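Local coordinates for phosphoribosylaminoimidazole-succinocarboxamide synthase (Pyrococcus horikoshii, PDB 4O7V), which catalyses the ATP-dependent joining of L-aspartate to the carboxylate of 5-amino-1-(5-phosphoribosyl)imidazole-4-carboxylate, a step of de novo purine biosynthesis, at residues V91-V96 with I116-Y121; K155-L160 with V172-E177. One frame throughout, in Å; residues are numbered along the deposited sequence.

Following the chain from the N terminus, past the earlier strands and helix 45-62, strand 84-93 ends in contact 1; the chain turns a corner at Asn-94 and returns as strand 111-121, so that contact 1 closes an antiparallel connection with 19 residues between its segments. Contact 2 opens only afterwards: helix 143-165 supplies residues 155-160, and 11 residues later strand 169-180 supplies 172-177. The two closures therefore follow in series. In space they join, because strand 84-93 lies between strands 111-121 and 169-180 in one sheet. Asn-94 ties them directly, its ND2 hydrogen-bonded to OD1 of Asn-157. Both contacts touch the bound uridine nucleotides on one side of this sheet.

Contact 1: residues V91-V96 with I116-Y121; sequences VVRNVV and IVELYY. With UDP (uridine-5'-diphosphate), chain B; U5P (uridine-5'-monophosphate), chain D.
Glu-118 OE1 is gripped from opposite faces of its carboxylate: NH1 of Arg-93 forms a salt bridge at 2.8 Å, while the hydroxyl OH of Tyr-120 donates to the same oxygen at 2.7 Å. All three side chains rise from a pair of antiparallel strands in the central sheet, the ends of 84-93 and 111-121. Val-91 with Glu-118 and Arg-93 with Ile-116 are hydrogen-bonded pairs, each closed by two backbone bonds; Val-92 and Val-117 form the non-hydrogen-bonded pair between them and turn their side chains to the other face, against helix 143-165. The Arg-93 chain bends at chi3 (72°), which folds its guanidinium over toward Glu-118. The acid oxygen lies nearly in the guanidinium plane, although the two planes stand 62° apart. The same NH1 also donates to UDP O1A at 2.8 Å, and NH2 reaches O2A at 2.7 Å; uridine-5'-monophosphate (U5P), modelled in nearly the same place, is held likewise. Arg-93 thus holds a nucleotide phosphate, consistent with a pocket for the phosphoribosyl substrate, while Glu-118, in a second shell, probably steadies its orientation. Ser-99, Arg-198 and Arg-214 are also hydrogen-bonded to the nucleotides, and His-135 of the second subunit packs on Glu-118. Beside the salt bridge, Val-91 crosses the Tyr-120 ring obliquely, CG2 lying 3.8 Å from CE2, while its CG1 meets the nucleotide's C5'.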
loop_
_atom_site.group_PDB
_atom_site.type_symbol
_atom_site.label_atom_id
_atom_site.label_comp_id
_atom_site.label_asym_id
_atom_site.label_seq_id
_atom_site.Cartn_x
_atom_site.Cartn_y
_atom_site.Cartn_z
ATOM N N VAL A 91 -10.604 3.846 1.231
ATOM C CA VAL A 91 -11.386 2.675 1.595
ATOM C C VAL A 91 -11.265 2.367 3.101
ATOM O O VAL A 91 -10.167 2.268 3.643
ATOM C CB VAL A 91 -10.981 1.438 0.747
ATOM C CG1 VAL A 91 -11.677 0.186 1.255
ATOM C CG2 VAL A 91 -11.289 1.670 -0.734
ATOM N N VAL A 92 -12.403 2.225 3.767
ATOM C CA VAL A 92 -12.442 1.847 5.173
ATOM C C VAL A 92 -13.039 0.434 5.248
ATOM O O VAL A 92 -14.030 0.152 4.592
ATOM C CB VAL A 92 -13.297 2.834 6.001
ATOM C CG1 VAL A 92 -13.155 2.556 7.489
ATOM C CG2 VAL A 92 -12.914 4.279 5.700
ATOM N N ARG A 93 -12.417 -0.453 6.019
ATOM C CA ARG A 93 -12.831 -1.859 6.074
ATOM C C ARG A 93 -13.032 -2.312 7.525
ATOM O O ARG A 93 -12.160 -2.096 8.372
ATOM C CB ARG A 93 -11.800 -2.738 5.344
ATOM C CG ARG A 93 -11.093 -2.020 4.185
ATOM C CD ARG A 93 -10.232 -2.931 3.315
ATOM N NE ARG A 93 -11.082 -3.786 2.507
ATOM C CZ ARG A 93 -11.078 -3.890 1.181
ATOM N NH1 ARG A 93 -10.228 -3.209 0.415
ATOM N NH2 ARG A 93 -11.958 -4.708 0.627
ATOM N N ASN A 94 -14.192 -2.918 7.801
ATOM C CA ASN A 94 -14.525 -3.466 9.128
ATOM C C ASN A 94 -14.496 -4.979 9.157
ATOM O O ASN A 94 -14.160 -5.590 10.187
ATOM C CB ASN A 94 -15.914 -3.000 9.558
ATOM C CG ASN A 94 -16.005 -1.496 9.655
ATOM O OD1 ASN A 94 -15.164 -0.862 10.298
ATOM N ND2 ASN A 94 -17.002 -0.908 8.995
ATOM N N VAL A 95 -14.876 -5.566 8.020
ATOM C CA VAL A 95 -14.990 -7.003 7.840
ATOM C C VAL A 95 -14.237 -7.357 6.556
ATOM O O VAL A 95 -14.328 -6.626 5.558
ATOM C CB VAL A 95 -16.476 -7.416 7.709
ATOM C CG1 VAL A 95 -16.621 -8.864 7.259
ATOM C CG2 VAL A 95 -17.209 -7.194 9.028
ATOM N N VAL A 96 -13.482 -8.454 6.588
ATOM C CA VAL A 96 -12.695 -8.901 5.435
ATOM C C VAL A 96 -13.595 -9.315 4.262
ATOM O O VAL A 96 -14.510 -10.147 4.417
ATOM C CB VAL A 96 -11.741 -10.048 5.819
ATOM C CG1 VAL A 96 -11.050 -10.624 4.592
ATOM C CG2 VAL A 96 -10.717 -9.558 6.839
ATOM N N ILE A 116 -9.579 -0.884 9.071
ATOM C CA ILE A 116 -8.446 -0.660 8.178
ATOM C C ILE A 116 -8.789 0.466 7.198
ATOM O O ILE A 116 -9.877 0.494 6.636
ATOM C CB ILE A 116 -8.105 -1.947 7.399
ATOM C CG1 ILE A 116 -7.495 -2.977 8.347
ATOM C CG2 ILE A 116 -7.186 -1.650 6.213
ATOM C CD1 ILE A 116 -7.190 -4.313 7.707
ATOM N N VAL A 117 -7.872 1.402 7.007
ATOM C CA VAL A 117 -8.057 2.471 6.011
ATOM C C VAL A 117 -7.009 2.250 4.929
ATOM O O VAL A 117 -5.821 2.088 5.236
ATOM C CB VAL A 117 -7.883 3.893 6.613
ATOM C CG1 VAL A 117 -8.134 4.969 5.567
ATOM C CG2 VAL A 117 -8.811 4.106 7.793
ATOM N N GLU A 118 -7.448 2.226 3.674
ATOM C CA GLU A 118 -6.534 2.057 2.542
ATOM C C GLU A 118 -6.670 3.244 1.599
ATOM O O GLU A 118 -7.789 3.725 1.347
ATOM C CB GLU A 118 -6.809 0.742 1.785
ATOM C CG GLU A 118 -6.728 -0.525 2.637
ATOM C CD GLU A 118 -7.237 -1.775 1.921
ATOM O OE1 GLU A 118 -7.995 -1.666 0.926
ATOM O OE2 GLU A 118 -6.892 -2.890 2.357
ATOM N N LEU A 119 -5.529 3.722 1.103
ATOM C CA LEU A 119 -5.489 4.799 0.124
ATOM C C LEU A 119 -5.172 4.224 -1.243
ATOM O O LEU A 119 -4.219 3.455 -1.382
ATOM C CB LEU A 119 -4.427 5.828 0.500
ATOM C CG LEU A 119 -4.576 6.428 1.907
ATOM C CD1 LEU A 119 -3.328 7.220 2.260
ATOM C CD2 LEU A 119 -5.843 7.270 2.052
ATOM N N TYR A 120 -5.983 4.587 -2.234
ATOM C CA TYR A 120 -5.765 4.202 -3.621
ATOM C C TYR A 120 -5.625 5.453 -4.464
ATOM O O TYR A 120 -6.423 6.374 -4.360
ATOM C CB TYR A 120 -6.914 3.341 -4.159
ATOM C CG TYR A 120 -7.002 1.986 -3.506
ATOM C CD1 TYR A 120 -6.308 0.886 -4.032
ATOM C CD2 TYR A 120 -7.760 1.806 -2.351
ATOM C CE1 TYR A 120 -6.378 -0.361 -3.426
ATOM C CE2 TYR A 120 -7.837 0.575 -1.737
ATOM C CZ TYR A 120 -7.146 -0.507 -2.267
ATOM O OH TYR A 120 -7.243 -1.727 -1.625
ATOM N N TYR A 121 -4.604 5.467 -5.307
ATOM C CA TYR A 121 -4.359 6.576 -6.192
ATOM C C TYR A 121 -5.276 6.461 -7.420
ATOM O O TYR A 121 -5.183 5.500 -8.188
ATOM C CB TYR A 121 -2.868 6.601 -6.557
ATOM C CG TYR A 121 -2.480 7.553 -7.672
ATOM C CD1 TYR A 121 -3.097 8.799 -7.805
ATOM C CD2 TYR A 121 -1.485 7.206 -8.580
ATOM C CE1 TYR A 121 -2.735 9.670 -8.819
ATOM C CE2 TYR A 121 -1.116 8.068 -9.593
ATOM C CZ TYR A 121 -1.745 9.292 -9.706
ATOM O OH TYR A 121 -1.381 10.141 -10.711
HETATM N N1 UDP B . -14.972 0.370 -4.260
HETATM C C2 UDP B . -15.521 1.403 -5.054
HETATM N N3 UDP B . -14.926 1.756 -6.198
HETATM C C4 UDP B . -13.810 1.136 -6.601
HETATM C C5 UDP B . -13.244 0.116 -5.840
HETATM C C6 UDP B . -13.853 -0.259 -4.646
HETATM O O2 UDP B . -16.561 1.990 -4.689
HETATM O O4 UDP B . -13.273 1.480 -7.672
HETATM C "C1'" UDP B . -15.630 -0.006 -3.012
HETATM C "C2'" UDP B . -16.178 -1.418 -3.111
HETATM O "O2'" UDP B . -17.567 -1.405 -3.447
HETATM C "C3'" UDP B . -15.993 -1.952 -1.714
HETATM C "C4'" UDP B . -14.818 -1.176 -1.137
HETATM O "O4'" UDP B . -14.679 -0.004 -1.941
HETATM O "O3'" UDP B . -17.156 -1.620 -0.956
HETATM C "C5'" UDP B . -13.524 -1.982 -1.168
HETATM O "O5'" UDP B . -13.420 -2.674 -2.408
HETATM P PA UDP B . -12.239 -3.726 -2.683
HETATM O O1A UDP B . -10.912 -3.086 -2.347
HETATM O O2A UDP B . -12.583 -5.030 -2.015
HETATM O O3A UDP B . -12.326 -3.911 -4.281
HETATM P PB UDP B . -13.465 -4.761 -5.050
HETATM O O1B UDP B . -13.024 -4.632 -6.485
HETATM O O2B UDP B . -13.393 -6.147 -4.472
HETATM O O3B UDP B . -14.774 -4.065 -4.756
HETATM N N1 U5P D . -14.870 0.520 -4.123
HETATM C C2 U5P D . -15.510 1.478 -4.943
HETATM N N3 U5P D . -14.894 1.951 -6.029
HETATM C C4 U5P D . -13.666 1.532 -6.346
HETATM C C5 U5P D . -13.004 0.592 -5.557
HETATM C C6 U5P D . -13.637 0.091 -4.423
HETATM O O2 U5P D . -16.653 1.885 -4.660
HETATM O O4 U5P D . -13.114 1.993 -7.363
HETATM C "C1'" U5P D . -15.555 0.018 -2.932
HETATM C "C2'" U5P D . -16.095 -1.388 -3.122
HETATM O "O2'" U5P D . -17.473 -1.365 -3.501
HETATM C "C3'" U5P D . -15.963 -1.974 -1.740
HETATM C "C4'" U5P D . -14.796 -1.241 -1.097
HETATM O "O3'" U5P D . -17.140 -1.642 -1.002
HETATM O "O4'" U5P D . -14.618 -0.043 -1.852
HETATM C "C5'" U5P D . -13.513 -2.065 -1.112
HETATM O "O5'" U5P D . -13.234 -2.493 -2.442
HETATM P P U5P D . -12.174 -3.661 -2.740
HETATM O O1P U5P D . -12.550 -4.755 -1.778
HETATM O O2P U5P D . -12.424 -3.984 -4.193
HETATM O O3P U5P D . -10.819 -3.059 -2.452
#

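Contact 2: residues K155-L160 with V172-E177; sequences KVNEIL and VDFKLE. With U5P (uridine-5'-monophosphate), chain D; UDP (uridine-5'-diphosphate), chain B.
Phe-174 is the main bump of this helix-on-sheet packing: its ring leaves the strand toward helix residues 155-160 and fits among Val-156, Asn-157 and Leu-160. CG sits between the backbone N and the carbonyl carbon (chi1 62°), a position that projects the ring's far end to the helix, where CZ comes within 3.6 Å of Asn-157 CA. Three side chains shape the hollow. CD1 of Leu-160 lies over one face of the ring, 4.5 Å from CE1, and Val-156 slants past the ring, its CG1 4.0 Å from CE1. Asn-157 takes the edge: its CB lies in the ring plane, and its OD1 approaches CE2 at 3.2 Å with the amide turned 33° from the ring. That oxygen is hydrogen-bonded to Asn-94 ND2, while it also lies against the ring edge. A second, smaller bump is Leu-176, which meets Val-156 tip to tip, CD1 to CG1 at 4.0 Å. The strand's other side is polar: OD1 of Asp-173 lies 2.6 Å from the ribose O3' of UDP, and Lys-175 lays its CD near the uracil before NZ forms salt bridges with Glu-177 OE2 and Asp-190; Glu-177 OE1 hydrogen-bonds ADP O2', putting this side at the nucleotide sites. The helix and strand segments run at 132°, their axes 10.5 Å apart. Helix 45-62 packs on Val-156 and Leu-160 through Leu-60, while Val-92 of strand 84-93 and Cys-197 of strand 197-201 touch the Phe-174 side chain.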
loop_
_atom_site.group_PDB
_atom_site.type_symbol
_atom_site.label_atom_id
_atom_site.label_comp_id
_atom_site.label_asym_id
_atom_site.label_seq_id
_atom_site.Cartn_x
_atom_site.Cartn_y
_atom_site.Cartn_z
ATOM N N LYS A 155 -14.391 8.517 11.238
ATOM C CA LYS A 155 -15.585 9.073 11.887
ATOM C C LYS A 155 -16.840 8.737 11.061
ATOM O O LYS A 155 -17.846 8.260 11.614
ATOM C CB LYS A 155 -15.429 10.588 12.132
ATOM C CG LYS A 155 -16.688 11.280 12.644
ATOM C CD LYS A 155 -16.436 12.703 13.131
ATOM C CE LYS A 155 -17.783 13.400 13.389
ATOM N NZ LYS A 155 -17.688 14.718 14.080
ATOM N N VAL A 156 -16.762 8.960 9.746
ATOM C CA VAL A 156 -17.808 8.526 8.810
ATOM C C VAL A 156 -18.154 7.038 9.019
ATOM O O VAL A 156 -19.335 6.670 9.079
ATOM C CB VAL A 156 -17.400 8.770 7.339
ATOM C CG1 VAL A 156 -18.396 8.123 6.382
ATOM C CG2 VAL A 156 -17.249 10.268 7.042
ATOM N N ASN A 157 -17.124 6.198 9.143
ATOM C CA ASN A 157 -17.279 4.765 9.431
ATOM C C ASN A 157 -18.127 4.506 10.677
ATOM O O ASN A 157 -19.095 3.752 10.610
ATOM C CB ASN A 157 -15.902 4.118 9.591
ATOM C CG ASN A 157 -15.963 2.605 9.761
ATOM O OD1 ASN A 157 -16.736 1.911 9.081
ATOM N ND2 ASN A 157 -15.115 2.079 10.654
ATOM N N GLU A 158 -17.770 5.152 11.792
ATOM C CA GLU A 158 -18.471 4.982 13.063
ATOM C C GLU A 158 -19.946 5.312 12.939
ATOM O O GLU A 158 -20.786 4.502 13.313
ATOM C CB GLU A 158 -17.841 5.830 14.180
ATOM C CG GLU A 158 -16.476 5.349 14.635
ATOM C CD GLU A 158 -16.478 3.894 15.082
ATOM O OE1 GLU A 158 -15.958 3.027 14.325
ATOM O OE2 GLU A 158 -17.012 3.617 16.185
ATOM N N ILE A 159 -20.243 6.508 12.430
ATOM C CA ILE A 159 -21.609 6.965 12.217
ATOM C C ILE A 159 -22.399 6.014 11.308
ATOM O O ILE A 159 -23.501 5.574 11.680
ATOM C CB ILE A 159 -21.663 8.396 11.637
ATOM C CG1 ILE A 159 -20.956 9.392 12.571
ATOM C CG2 ILE A 159 -23.110 8.814 11.401
ATOM C CD1 ILE A 159 -20.373 10.594 11.858
ATOM N N LEU A 160 -21.846 5.689 10.131
ATOM C CA LEU A 160 -22.556 4.804 9.193
ATOM C C LEU A 160 -22.792 3.404 9.768
ATOM O O LEU A 160 -23.915 2.901 9.709
ATOM C CB LEU A 160 -21.871 4.731 7.830
ATOM C CG LEU A 160 -21.745 6.010 6.994
ATOM C CD1 LEU A 160 -21.027 5.675 5.699
ATOM C CD2 LEU A 160 -23.087 6.668 6.711
ATOM N N VAL A 172 -19.680 -3.564 5.878
ATOM C CA VAL A 172 -18.498 -4.404 5.698
ATOM C C VAL A 172 -17.258 -3.562 5.349
ATOM O O VAL A 172 -16.210 -3.669 6.011
ATOM C CB VAL A 172 -18.792 -5.480 4.635
ATOM C CG1 VAL A 172 -17.523 -6.192 4.171
ATOM C CG2 VAL A 172 -19.824 -6.458 5.167
ATOM N N ASP A 173 -17.399 -2.729 4.318
ATOM C CA ASP A 173 -16.374 -1.780 3.887
ATOM C C ASP A 173 -17.039 -0.739 2.997
ATOM O O ASP A 173 -18.221 -0.870 2.684
ATOM C CB ASP A 173 -15.210 -2.469 3.148
ATOM C CG ASP A 173 -15.662 -3.261 1.919
ATOM O OD1 ASP A 173 -16.596 -2.833 1.224
ATOM O OD2 ASP A 173 -15.074 -4.327 1.654
ATOM N N PHE A 174 -16.298 0.293 2.605
ATOM C CA PHE A 174 -16.853 1.327 1.736
ATOM C C PHE A 174 -15.751 2.236 1.229
ATOM O O PHE A 174 -14.676 2.285 1.808
ATOM C CB PHE A 174 -17.954 2.140 2.453
ATOM C CG PHE A 174 -17.481 2.896 3.663
ATOM C CD1 PHE A 174 -17.161 4.252 3.569
ATOM C CD2 PHE A 174 -17.377 2.272 4.900
ATOM C CE1 PHE A 174 -16.722 4.965 4.681
ATOM C CE2 PHE A 174 -16.946 2.977 6.020
ATOM C CZ PHE A 174 -16.614 4.328 5.910
ATOM N N LYS A 175 -16.027 2.941 0.143
ATOM C CA LYS A 175 -15.062 3.847 -0.446
ATOM C C LYS A 175 -15.565 5.295 -0.376
ATOM O O LYS A 175 -16.721 5.580 -0.690
ATOM C CB LYS A 175 -14.774 3.458 -1.894
ATOM C CG LYS A 175 -13.870 4.459 -2.624
ATOM C CD LYS A 175 -14.358 4.725 -4.049
ATOM C CE LYS A 175 -15.438 5.788 -4.077
ATOM N NZ LYS A 175 -15.944 6.092 -5.443
ATOM N N LEU A 176 -14.672 6.200 0.013
ATOM C CA LEU A 176 -14.946 7.632 -0.023
ATOM C C LEU A 176 -13.977 8.407 -0.928
ATOM O O LEU A 176 -12.857 7.958 -1.217
ATOM C CB LEU A 176 -14.879 8.218 1.390
ATOM C CG LEU A 176 -15.727 7.588 2.490
ATOM C CD1 LEU A 176 -15.372 8.249 3.813
ATOM C CD2 LEU A 176 -17.215 7.710 2.197
ATOM N N GLU A 177 -14.422 9.587 -1.351
ATOM C CA GLU A 177 -13.583 10.540 -2.059
ATOM C C GLU A 177 -13.717 11.905 -1.422
ATOM O O GLU A 177 -14.737 12.211 -0.791
ATOM C CB GLU A 177 -13.957 10.589 -3.537
ATOM C CG GLU A 177 -13.687 9.276 -4.271
ATOM C CD GLU A 177 -13.951 9.353 -5.763
ATOM O OE1 GLU A 177 -13.831 10.440 -6.363
ATOM O OE2 GLU A 177 -14.273 8.312 -6.351
HETATM N N1 U5P D . -14.870 0.520 -4.123
HETATM C C2 U5P D . -15.510 1.478 -4.943
HETATM N N3 U5P D . -14.894 1.951 -6.029
HETATM C C4 U5P D . -13.666 1.532 -6.346
HETATM C C5 U5P D . -13.004 0.592 -5.557
HETATM C C6 U5P D . -13.637 0.091 -4.423
HETATM O O2 U5P D . -16.653 1.885 -4.660
HETATM O O4 U5P D . -13.114 1.993 -7.363
HETATM C "C1'" U5P D . -15.555 0.018 -2.932
HETATM C "C2'" U5P D . -16.095 -1.388 -3.122
HETATM O "O2'" U5P D . -17.473 -1.365 -3.501
HETATM C "C3'" U5P D . -15.963 -1.974 -1.740
HETATM C "C4'" U5P D . -14.796 -1.241 -1.097
HETATM O "O3'" U5P D . -17.140 -1.642 -1.002
HETATM O "O4'" U5P D . -14.618 -0.043 -1.852
HETATM C "C5'" U5P D . -13.513 -2.065 -1.112
HETATM O "O5'" U5P D . -13.234 -2.493 -2.442
HETATM P P U5P D . -12.174 -3.661 -2.740
HETATM O O1P U5P D . -12.550 -4.755 -1.778
HETATM O O2P U5P D . -12.424 -3.984 -4.193
HETATM O O3P U5P D . -10.819 -3.059 -2.452
HETATM N N1 UDP B . -14.972 0.370 -4.260
HETATM C C2 UDP B . -15.521 1.403 -5.054
HETATM N N3 UDP B . -14.926 1.756 -6.198
HETATM C C4 UDP B . -13.810 1.136 -6.601
HETATM C C5 UDP B . -13.244 0.116 -5.840
HETATM C C6 UDP B . -13.853 -0.259 -4.646
HETATM O O2 UDP B . -16.561 1.990 -4.689
HETATM O O4 UDP B . -13.273 1.480 -7.672
HETATM C "C1'" UDP B . -15.630 -0.006 -3.012
HETATM C "C2'" UDP B . -16.178 -1.418 -3.111
HETATM O "O2'" UDP B . -17.567 -1.405 -3.447
HETATM C "C3'" UDP B . -15.993 -1.952 -1.714
HETATM C "C4'" UDP B . -14.818 -1.176 -1.137
HETATM O "O4'" UDP B . -14.679 -0.004 -1.941
HETATM O "O3'" UDP B . -17.156 -1.620 -0.956
HETATM C "C5'" UDP B . -13.524 -1.982 -1.168
HETATM O "O5'" UDP B . -13.420 -2.674 -2.408
HETATM P PA UDP B . -12.239 -3.726 -2.683
HETATM O O1A UDP B . -10.912 -3.086 -2.347
HETATM O O2A UDP B . -12.583 -5.030 -2.015
HETATM O O3A UDP B . -12.326 -3.911 -4.281
HETATM P PB UDP B . -13.465 -4.761 -5.050
HETATM O O1B UDP B . -13.024 -4.632 -6.485
HETATM O O2B UDP B . -13.393 -6.147 -4.472
HETATM O O3B UDP B . -14.774 -4.065 -4.756
#